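Local coordinates for glyoxylate-induced Protein (Pseudomonas aeruginosa, PDB 1SQ4) that is of unproven function but belongs to the cupin superfamily as a double beta-barrel protein and may act as a ureidoglycine aminohydrolase, as assigned to its family, at residues A[52-57]-A[71-76]; A[95-100]-A[137-142]. All blocks are in the same frame, centred on the assembly; numbering follows the deposited sequence.

Contact 1: A[52-57]-A[71-76]; sequences MRMWVI and YIVELA
The terminal methyl of Met-54, a selenomethionine, sits over the centre of one face of the Tyr-71 ring, with CE 3.4 Å from the ring centroid and only 4° off its normal. The two side chains run alongside each other in the same direction, and SE approaches the ring obliquely as a Met-aromatic contact. Next along this face of the sheet, which carries Met-52, Met-54, Tyr-71, Val-73 and Leu-75, the two methyls of Val-73 are shared out: CG2 meets Met-54 CB at 3.7 Å, while CG1 meets CG of Met-52, which Leu-75 CD2 also touches. The Tyr-71 hydroxyl is bonded to His-269 and Met-270 of the second subunit. On the sheet's other face, Trp-55 packs beside Ile-72, and its NE1 donates to Arg-39 O. Trp-55 CH2 lies 3.5 Å from Glu-74 OE2. That oxygen, on its syn side but tilted out of the carboxylate plane, takes the salt bridge from Arg-53 NH1 at 2.6 Å, with the guanidinium turned 86° to the carboxylate; a bend at chi3 (-57°) turns the arginine back so that Trp-55 CZ2 lies against one guanidinium face, toward its rim. Asp-40 holds Arg-53 NH2, and His-135 bonds Glu-74 OE1. Paired backbone bonds complete an antiparallel beta hairpin of the N-terminal cupin barrel.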
HETATM    1  N   MSE A  52       4.269   2.746  44.649  1.00 11.69           N
HETATM    2  CA  MSE A  52       3.460   2.983  43.470  1.00 12.48           C
HETATM    3  C   MSE A  52       4.133   2.630  42.149  1.00 12.86           C
HETATM    4  O   MSE A  52       5.324   2.873  41.952  1.00 13.97           O
HETATM    5  CB  MSE A  52       3.048   4.450  43.451  1.00 13.72           C
HETATM    6  CG  MSE A  52       2.118   4.849  42.305  1.00 18.08           C
HETATM    7 SE   MSE A  52       2.930   5.259  40.608  1.00 21.93          SE
HETATM    8  CE  MSE A  52       2.823   7.209  40.666  1.00 15.81           C
ATOM      9  N   ARG A  53       3.353   2.058  41.241  1.00 12.40           N
ATOM     10  CA  ARG A  53       3.827   1.708  39.910  1.00 11.34           C
ATOM     11  C   ARG A  53       2.630   2.036  39.003  1.00 11.73           C
ATOM     12  O   ARG A  53       1.483   1.825  39.395  1.00 11.44           O
ATOM     13  CB  ARG A  53       4.192   0.218  39.846  1.00  9.45           C
ATOM     14  CG  ARG A  53       3.001  -0.728  40.058  1.00 12.87           C
ATOM     15  CD  ARG A  53       3.399  -2.172  40.421  1.00 11.84           C
ATOM     16  NE  ARG A  53       4.282  -2.804  39.434  1.00 10.12           N
ATOM     17  CZ  ARG A  53       3.991  -3.905  38.736  1.00  9.84           C
ATOM     18  NH1 ARG A  53       2.825  -4.539  38.888  1.00  4.20           N
ATOM     19  NH2 ARG A  53       4.887  -4.378  37.882  1.00  7.48           N
HETATM   20  N   MSE A  54       2.885   2.574  37.814  1.00 12.34           N
HETATM   21  CA  MSE A  54       1.798   2.924  36.907  1.00 12.90           C
HETATM   22  C   MSE A  54       2.146   2.695  35.445  1.00 11.97           C
HETATM   23  O   MSE A  54       3.310   2.719  35.044  1.00 11.79           O
HETATM   24  CB  MSE A  54       1.396   4.394  37.085  1.00 14.00           C
HETATM   25  CG  MSE A  54       2.483   5.389  36.706  1.00 15.98           C
HETATM   26 SE   MSE A  54       2.036   7.262  37.021  1.00 25.94          SE
HETATM   27  CE  MSE A  54       2.745   8.061  35.393  1.00 19.90           C
ATOM     28  N   TRP A  55       1.107   2.484  34.657  1.00 10.23           N
ATOM     29  CA  TRP A  55       1.248   2.276  33.243  1.00  9.62           C
ATOM     30  C   TRP A  55       0.809   3.555  32.582  1.00 11.06           C
ATOM     31  O   TRP A  55      -0.304   4.020  32.824  1.00 13.34           O
ATOM     32  CB  TRP A  55       0.382   1.102  32.819  1.00  7.41           C
ATOM     33  CG  TRP A  55       1.082  -0.168  33.099  1.00  9.66           C
ATOM     34  CD1 TRP A  55       2.109  -0.703  32.376  1.00 10.04           C
ATOM     35  CD2 TRP A  55       0.887  -1.038  34.221  1.00  9.73           C
ATOM     36  NE1 TRP A  55       2.567  -1.848  32.975  1.00 12.09           N
ATOM     37  CE2 TRP A  55       1.833  -2.079  34.110  1.00 11.23           C
ATOM     38  CE3 TRP A  55       0.011  -1.038  35.311  1.00 10.71           C
ATOM     39  CZ2 TRP A  55       1.926  -3.116  35.048  1.00 11.53           C
ATOM     40  CZ3 TRP A  55       0.103  -2.067  36.244  1.00 11.93           C
ATOM     41  CH2 TRP A  55       1.054  -3.092  36.105  1.00 11.97           C
ATOM     42  N   VAL A  56       1.694   4.150  31.783  1.00 12.03           N
ATOM     43  CA  VAL A  56       1.372   5.406  31.110  1.00 13.39           C
ATOM     44  C   VAL A  56       0.716   5.147  29.765  1.00 15.14           C
ATOM     45  O   VAL A  56       1.010   4.161  29.089  1.00 16.85           O
ATOM     46  CB  VAL A  56       2.633   6.294  30.882  1.00 13.14           C
ATOM     47  CG1 VAL A  56       2.213   7.630  30.300  1.00 13.54           C
ATOM     48  CG2 VAL A  56       3.376   6.524  32.186  1.00 11.49           C
ATOM     49  N   ILE A  57      -0.190   6.037  29.389  1.00 16.72           N
ATOM     50  CA  ILE A  57      -0.887   5.932  28.118  1.00 17.53           C
ATOM     51  C   ILE A  57      -1.199   7.344  27.651  1.00 16.44           C
ATOM     52  O   ILE A  57      -2.258   7.890  27.935  1.00 16.45           O
ATOM     53  CB  ILE A  57      -2.189   5.112  28.256  1.00 19.52           C
ATOM     54  CG1 ILE A  57      -3.103   5.341  27.056  1.00 21.65           C
ATOM     55  CG2 ILE A  57      -2.925   5.531  29.490  1.00 22.52           C
ATOM     56  CD1 ILE A  57      -2.466   5.015  25.741  1.00 24.86           C
ATOM     57  N   TYR A  71      -3.080   7.561  33.337  1.00  2.32           N
ATOM     58  CA  TYR A  71      -2.180   6.620  33.989  1.00  2.76           C
ATOM     59  C   TYR A  71      -3.022   5.530  34.642  1.00  3.37           C
ATOM     60  O   TYR A  71      -4.185   5.752  34.978  1.00  2.24           O
ATOM     61  CB  TYR A  71      -1.356   7.283  35.094  1.00  2.98           C
ATOM     62  CG  TYR A  71      -0.722   8.613  34.790  1.00  1.38           C
ATOM     63  CD1 TYR A  71      -0.195   8.899  33.534  1.00  1.36           C
ATOM     64  CD2 TYR A  71      -0.545   9.551  35.804  1.00  1.00           C
ATOM     65  CE1 TYR A  71       0.499  10.082  33.300  1.00  1.00           C
ATOM     66  CE2 TYR A  71       0.148  10.731  35.578  1.00  1.00           C
ATOM     67  CZ  TYR A  71       0.672  10.986  34.322  1.00  1.00           C
ATOM     68  OH  TYR A  71       1.403  12.125  34.098  1.00  1.00           O
ATOM     69  N   ILE A  72      -2.440   4.351  34.814  1.00  3.36           N
ATOM     70  CA  ILE A  72      -3.147   3.272  35.482  1.00  4.73           C
ATOM     71  C   ILE A  72      -2.228   2.925  36.643  1.00  6.65           C
ATOM     72  O   ILE A  72      -1.230   2.208  36.494  1.00  6.32           O
ATOM     73  CB  ILE A  72      -3.395   2.051  34.549  1.00  4.36           C
ATOM     74  CG1 ILE A  72      -4.354   2.443  33.419  1.00  5.21           C
ATOM     75  CG2 ILE A  72      -4.056   0.927  35.322  1.00  3.14           C
ATOM     76  CD1 ILE A  72      -4.698   1.309  32.453  1.00  5.72           C
ATOM     77  N   VAL A  73      -2.574   3.481  37.801  1.00  7.46           N
ATOM     78  CA  VAL A  73      -1.789   3.331  39.014  1.00  7.27           C
ATOM     79  C   VAL A  73      -2.095   2.145  39.905  1.00  6.43           C
ATOM     80  O   VAL A  73      -3.239   1.857  40.209  1.00  7.90           O
ATOM     81  CB  VAL A  73      -1.886   4.604  39.850  1.00  6.93           C
ATOM     82  CG1 VAL A  73      -1.054   4.466  41.106  1.00  8.37           C
ATOM     83  CG2 VAL A  73      -1.417   5.781  39.022  1.00  7.34           C
ATOM     84  N   GLU A  74      -1.043   1.471  40.330  1.00  7.15           N
ATOM     85  CA  GLU A  74      -1.168   0.325  41.199  1.00  8.76           C
ATOM     86  C   GLU A  74      -0.494   0.668  42.518  1.00  9.38           C
ATOM     87  O   GLU A  74       0.723   0.907  42.577  1.00  9.49           O
ATOM     88  CB  GLU A  74      -0.491  -0.890  40.552  1.00 11.63           C
ATOM     89  CG  GLU A  74      -0.335  -2.111  41.455  1.00 14.58           C
ATOM     90  CD  GLU A  74       0.477  -3.237  40.814  1.00 17.70           C
ATOM     91  OE1 GLU A  74       0.981  -4.102  41.551  1.00 20.84           O
ATOM     92  OE2 GLU A  74       0.611  -3.276  39.577  1.00 19.94           O
ATOM     93  N   LEU A  75      -1.288   0.729  43.577  1.00  9.45           N
ATOM     94  CA  LEU A  75      -0.741   1.022  44.892  1.00 10.72           C
ATOM     95  C   LEU A  75      -0.719  -0.237  45.715  1.00 10.54           C
ATOM     96  O   LEU A  75      -1.716  -0.948  45.818  1.00 11.10           O
ATOM     97  CB  LEU A  75      -1.583   2.052  45.627  1.00  9.31           C
ATOM     98  CG  LEU A  75      -1.657   3.398  44.941  1.00 10.07           C
ATOM     99  CD1 LEU A  75      -2.586   4.296  45.736  1.00 10.39           C
ATOM    100  CD2 LEU A  75      -0.266   3.989  44.822  1.00 10.41           C
ATOM    101  N   ALA A  76       0.434  -0.505  46.298  1.00 12.01           N
ATOM    102  CA  ALA A  76       0.587  -1.661  47.146  1.00 13.11           C
ATOM    103  C   ALA A  76       0.068  -1.208  48.492  1.00 15.26           C
ATOM    104  O   ALA A  76      -0.151  -0.014  48.720  1.00 15.97           O
ATOM    105  CB  ALA A  76       2.043  -2.041  47.255  1.00 11.09           C
TER

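Contact 2: A[95-100]-A[137-142]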
ATOM      1  N   PHE A  95     -10.618   7.010  38.773  1.00  7.92           N
ATOM      2  CA  PHE A  95     -11.584   5.948  38.570  1.00  8.87           C
ATOM      3  C   PHE A  95     -11.003   4.618  39.004  1.00 10.30           C
ATOM      4  O   PHE A  95     -10.221   4.005  38.273  1.00 12.16           O
ATOM      5  CB  PHE A  95     -11.964   5.871  37.096  1.00  7.68           C
ATOM      6  CG  PHE A  95     -12.984   4.825  36.799  1.00  8.02           C
ATOM      7  CD1 PHE A  95     -14.286   4.966  37.261  1.00  5.93           C
ATOM      8  CD2 PHE A  95     -12.635   3.675  36.100  1.00  7.68           C
ATOM      9  CE1 PHE A  95     -15.224   3.979  37.026  1.00  8.28           C
ATOM     10  CE2 PHE A  95     -13.573   2.680  35.860  1.00  7.58           C
ATOM     11  CZ  PHE A  95     -14.869   2.827  36.326  1.00  7.29           C
ATOM     12  N   VAL A  96     -11.398   4.151  40.180  1.00 10.41           N
ATOM     13  CA  VAL A  96     -10.866   2.894  40.678  1.00 12.21           C
ATOM     14  C   VAL A  96     -11.490   1.676  40.009  1.00 10.99           C
ATOM     15  O   VAL A  96     -12.709   1.579  39.879  1.00 10.76           O
ATOM     16  CB  VAL A  96     -11.033   2.807  42.201  1.00 12.38           C
ATOM     17  CG1 VAL A  96     -12.460   3.085  42.555  1.00 18.29           C
ATOM     18  CG2 VAL A  96     -10.606   1.433  42.700  1.00 14.20           C
ATOM     19  N   VAL A  97     -10.634   0.751  39.586  1.00 10.60           N
ATOM     20  CA  VAL A  97     -11.092  -0.461  38.924  1.00 10.68           C
ATOM     21  C   VAL A  97     -10.877  -1.721  39.754  1.00 13.20           C
ATOM     22  O   VAL A  97     -11.487  -2.755  39.490  1.00 15.21           O
ATOM     23  CB  VAL A  97     -10.403  -0.652  37.556  1.00  8.47           C
ATOM     24  CG1 VAL A  97     -10.828   0.446  36.611  1.00  7.75           C
ATOM     25  CG2 VAL A  97      -8.899  -0.658  37.725  1.00  6.62           C
ATOM     26  N   GLU A  98     -10.014  -1.650  40.758  1.00 13.86           N
ATOM     27  CA  GLU A  98      -9.778  -2.816  41.589  1.00 13.84           C
ATOM     28  C   GLU A  98      -9.226  -2.373  42.913  1.00 14.23           C
ATOM     29  O   GLU A  98      -8.338  -1.523  42.969  1.00 13.41           O
ATOM     30  CB  GLU A  98      -8.791  -3.753  40.920  1.00 15.71           C
ATOM     31  CG  GLU A  98      -8.732  -5.133  41.509  1.00 17.43           C
ATOM     32  CD  GLU A  98      -7.775  -5.999  40.736  1.00 21.82           C
ATOM     33  OE1 GLU A  98      -6.572  -5.982  41.062  1.00 24.66           O
ATOM     34  OE2 GLU A  98      -8.217  -6.670  39.777  1.00 24.48           O
ATOM     35  N   GLY A  99      -9.767  -2.954  43.979  1.00 13.76           N
ATOM     36  CA  GLY A  99      -9.330  -2.606  45.318  1.00 13.88           C
ATOM     37  C   GLY A  99     -10.082  -1.415  45.886  1.00 14.27           C
ATOM     38  O   GLY A  99     -11.092  -0.976  45.332  1.00 12.66           O
ATOM     39  N   GLU A 100      -9.591  -0.897  47.005  1.00 15.03           N
ATOM     40  CA  GLU A 100     -10.215   0.248  47.648  1.00 16.39           C
ATOM     41  C   GLU A 100      -9.197   1.368  47.827  1.00 15.31           C
ATOM     42  O   GLU A 100      -8.120   1.159  48.383  1.00 14.12           O
ATOM     43  CB  GLU A 100     -10.775  -0.151  49.008  1.00 20.05           C
ATOM     44  CG  GLU A 100     -11.421   0.985  49.787  1.00 25.09           C
ATOM     45  CD  GLU A 100     -11.538   0.664  51.274  1.00 29.47           C
ATOM     46  OE1 GLU A 100     -11.883  -0.500  51.600  1.00 31.35           O
ATOM     47  OE2 GLU A 100     -11.295   1.573  52.107  1.00 29.56           O
ATOM     48  N   ARG A 137      -6.054  -0.481  42.272  1.00  9.15           N
ATOM     49  CA  ARG A 137      -5.715  -0.004  40.950  1.00  8.14           C
ATOM     50  C   ARG A 137      -6.747   0.973  40.437  1.00  7.33           C
ATOM     51  O   ARG A 137      -7.951   0.705  40.473  1.00  8.61           O
ATOM     52  CB  ARG A 137      -5.573  -1.196  40.004  1.00  8.86           C
ATOM     53  CG  ARG A 137      -4.580  -2.252  40.507  1.00  8.03           C
ATOM     54  CD  ARG A 137      -4.400  -3.361  39.497  1.00 10.77           C
ATOM     55  NE  ARG A 137      -3.202  -4.139  39.773  1.00 12.92           N
ATOM     56  CZ  ARG A 137      -3.105  -5.038  40.741  1.00 13.43           C
ATOM     57  NH1 ARG A 137      -4.144  -5.287  41.526  1.00 12.22           N
ATOM     58  NH2 ARG A 137      -1.956  -5.665  40.947  1.00 14.89           N
ATOM     59  N   PHE A 138      -6.274   2.120  39.969  1.00  6.54           N
ATOM     60  CA  PHE A 138      -7.174   3.137  39.446  1.00  6.45           C
ATOM     61  C   PHE A 138      -6.611   3.871  38.243  1.00  5.79           C
ATOM     62  O   PHE A 138      -5.414   3.826  37.980  1.00  6.39           O
ATOM     63  CB  PHE A 138      -7.518   4.169  40.527  1.00  3.71           C
ATOM     64  CG  PHE A 138      -6.328   4.954  41.028  1.00  2.07           C
ATOM     65  CD1 PHE A 138      -5.441   4.392  41.937  1.00  1.36           C
ATOM     66  CD2 PHE A 138      -6.147   6.284  40.652  1.00  1.91           C
ATOM     67  CE1 PHE A 138      -4.393   5.132  42.451  1.00  1.00           C
ATOM     68  CE2 PHE A 138      -5.099   7.032  41.161  1.00  1.00           C
ATOM     69  CZ  PHE A 138      -4.230   6.461  42.066  1.00  1.00           C
ATOM     70  N   HIS A 139      -7.500   4.555  37.530  1.00  5.44           N
ATOM     71  CA  HIS A 139      -7.133   5.334  36.359  1.00  4.91           C
ATOM     72  C   HIS A 139      -7.032   6.787  36.774  1.00  4.83           C
ATOM     73  O   HIS A 139      -7.848   7.269  37.551  1.00  6.80           O
ATOM     74  CB  HIS A 139      -8.186   5.198  35.252  1.00  2.39           C
ATOM     75  CG  HIS A 139      -8.120   3.906  34.502  1.00  2.22           C
ATOM     76  ND1 HIS A 139      -7.942   3.844  33.139  1.00  1.00           N
ATOM     77  CD2 HIS A 139      -8.226   2.620  34.924  1.00  1.78           C
ATOM     78  CE1 HIS A 139      -7.941   2.582  32.751  1.00  2.42           C
ATOM     79  NE2 HIS A 139      -8.112   1.820  33.818  1.00  3.29           N
ATOM     80  N   TRP A 140      -6.033   7.486  36.252  1.00  4.14           N
ATOM     81  CA  TRP A 140      -5.838   8.887  36.579  1.00  2.97           C
ATOM     82  C   TRP A 140      -5.733   9.675  35.274  1.00  4.66           C
ATOM     83  O   TRP A 140      -4.735   9.612  34.560  1.00  6.52           O
ATOM     84  CB  TRP A 140      -4.573   9.028  37.430  1.00  3.53           C
ATOM     85  CG  TRP A 140      -4.252  10.417  37.941  1.00  3.00           C
ATOM     86  CD1 TRP A 140      -5.018  11.537  37.829  1.00  4.02           C
ATOM     87  CD2 TRP A 140      -3.032  10.832  38.579  1.00  2.43           C
ATOM     88  NE1 TRP A 140      -4.348  12.630  38.345  1.00  4.20           N
ATOM     89  CE2 TRP A 140      -3.122  12.219  38.809  1.00  1.77           C
ATOM     90  CE3 TRP A 140      -1.859  10.160  38.971  1.00  1.96           C
ATOM     91  CZ2 TRP A 140      -2.100  12.953  39.410  1.00  1.54           C
ATOM     92  CZ3 TRP A 140      -0.838  10.896  39.572  1.00  1.00           C
ATOM     93  CH2 TRP A 140      -0.970  12.276  39.780  1.00  1.00           C
ATOM     94  N   ILE A 141      -6.783  10.421  34.964  1.00  4.26           N
ATOM     95  CA  ILE A 141      -6.818  11.204  33.751  1.00  3.04           C
ATOM     96  C   ILE A 141      -6.539  12.680  34.050  1.00  3.81           C
ATOM     97  O   ILE A 141      -7.239  13.301  34.851  1.00  3.48           O
ATOM     98  CB  ILE A 141      -8.181  11.025  33.087  1.00  1.45           C
ATOM     99  CG1 ILE A 141      -8.420   9.541  32.836  1.00  2.25           C
ATOM    100  CG2 ILE A 141      -8.231  11.783  31.793  1.00  1.00           C
ATOM    101  CD1 ILE A 141      -9.828   9.188  32.447  1.00  4.62           C
ATOM    102  N   ARG A 142      -5.520  13.235  33.396  1.00  5.19           N
ATOM    103  CA  ARG A 142      -5.132  14.629  33.618  1.00  6.21           C
ATOM    104  C   ARG A 142      -5.269  15.549  32.421  1.00  5.85           C
ATOM    105  O   ARG A 142      -5.167  15.117  31.271  1.00  8.15           O
ATOM    106  CB  ARG A 142      -3.678  14.705  34.113  1.00  6.67           C
ATOM    107  CG  ARG A 142      -3.454  14.077  35.486  1.00  6.34           C
ATOM    108  CD  ARG A 142      -1.982  13.865  35.811  1.00  6.09           C
ATOM    109  NE  ARG A 142      -1.254  15.076  36.200  1.00  5.26           N
ATOM    110  CZ  ARG A 142      -0.446  15.758  35.398  1.00  5.15           C
ATOM    111  NH1 ARG A 142      -0.262  15.356  34.146  1.00  6.70           N
ATOM    112  NH2 ARG A 142       0.202  16.821  35.855  1.00  3.63           N
TER
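Glu-98 OE1 and Arg-137 NH1 form a salt bridge of 2.6 Å at the end of strand 90-98, where the pairing with strand 136-144 is broken by a classic beta bulge. The two side chains run alongside each other in one direction, with carboxylate and guanidinium planes 78° apart. Glu-98 CG is turned away from its own backbone N (chi1 -165°) and the chain stays extended beyond it, which carries the carboxylate alongside the equally extended arginine. OE1 also accepts from His-10 NE2, so the same oxygen is held by two partners, and the charge of this carboxylate is probably stabilised by both.

In the bulge, two residues, Val-97 and Glu-98, stand opposite the single Arg-137, whose carbonyl O takes two in-plane bonds, from Val-97 N at 2.8 Å and from Glu-98 N at 3.1 Å. The psi of -18° at Val-97 brings the two amides round to the same acceptor. Arg-137 N returns a bond to Glu-98 O, restoring antiparallel pairing one residue out of step. Before the bulge, Phe-95 and His-139 exchange regular backbone bonds in both directions.

Packing is modest. Val-96 and Phe-138 are a non-hydrogen-bonded pair that meets through CB atoms 4.1 Å apart, and the Phe-138 ring leads off to Leu-94 and Val-73. His-139, whose ND1 is bonded to Gln-70 NE2, crosses Val-97 at about a right angle, with Val-97 CG1 3.8 Å from His-139 CD2.

In the fold
Contacts 1 and 2 lie in one antiparallel sheet of the N-terminal cupin barrel, their centres about 9 Å apart. Strands 69-76 and 136-144 are neighbours, so the order runs from 52-57 through these two to 90-98. The seam between the contacts has probable backbone hydrogen bonds from Trp-140 N to Tyr-71 O (2.8 Å) and from Val-73 N to Phe-138 O (2.9 Å). Beside it, Ile-72 CD1 packs on His-139 CE1 at 3.5 Å. The two salt bridges are only weakly linked, through a long ion pair between Glu-74 and Arg-137. At the opposite end of the seam, Tyr-71 and Trp-140 meet edge-to-face, and the Trp-140 ring also meets that of His-269 of the second subunit.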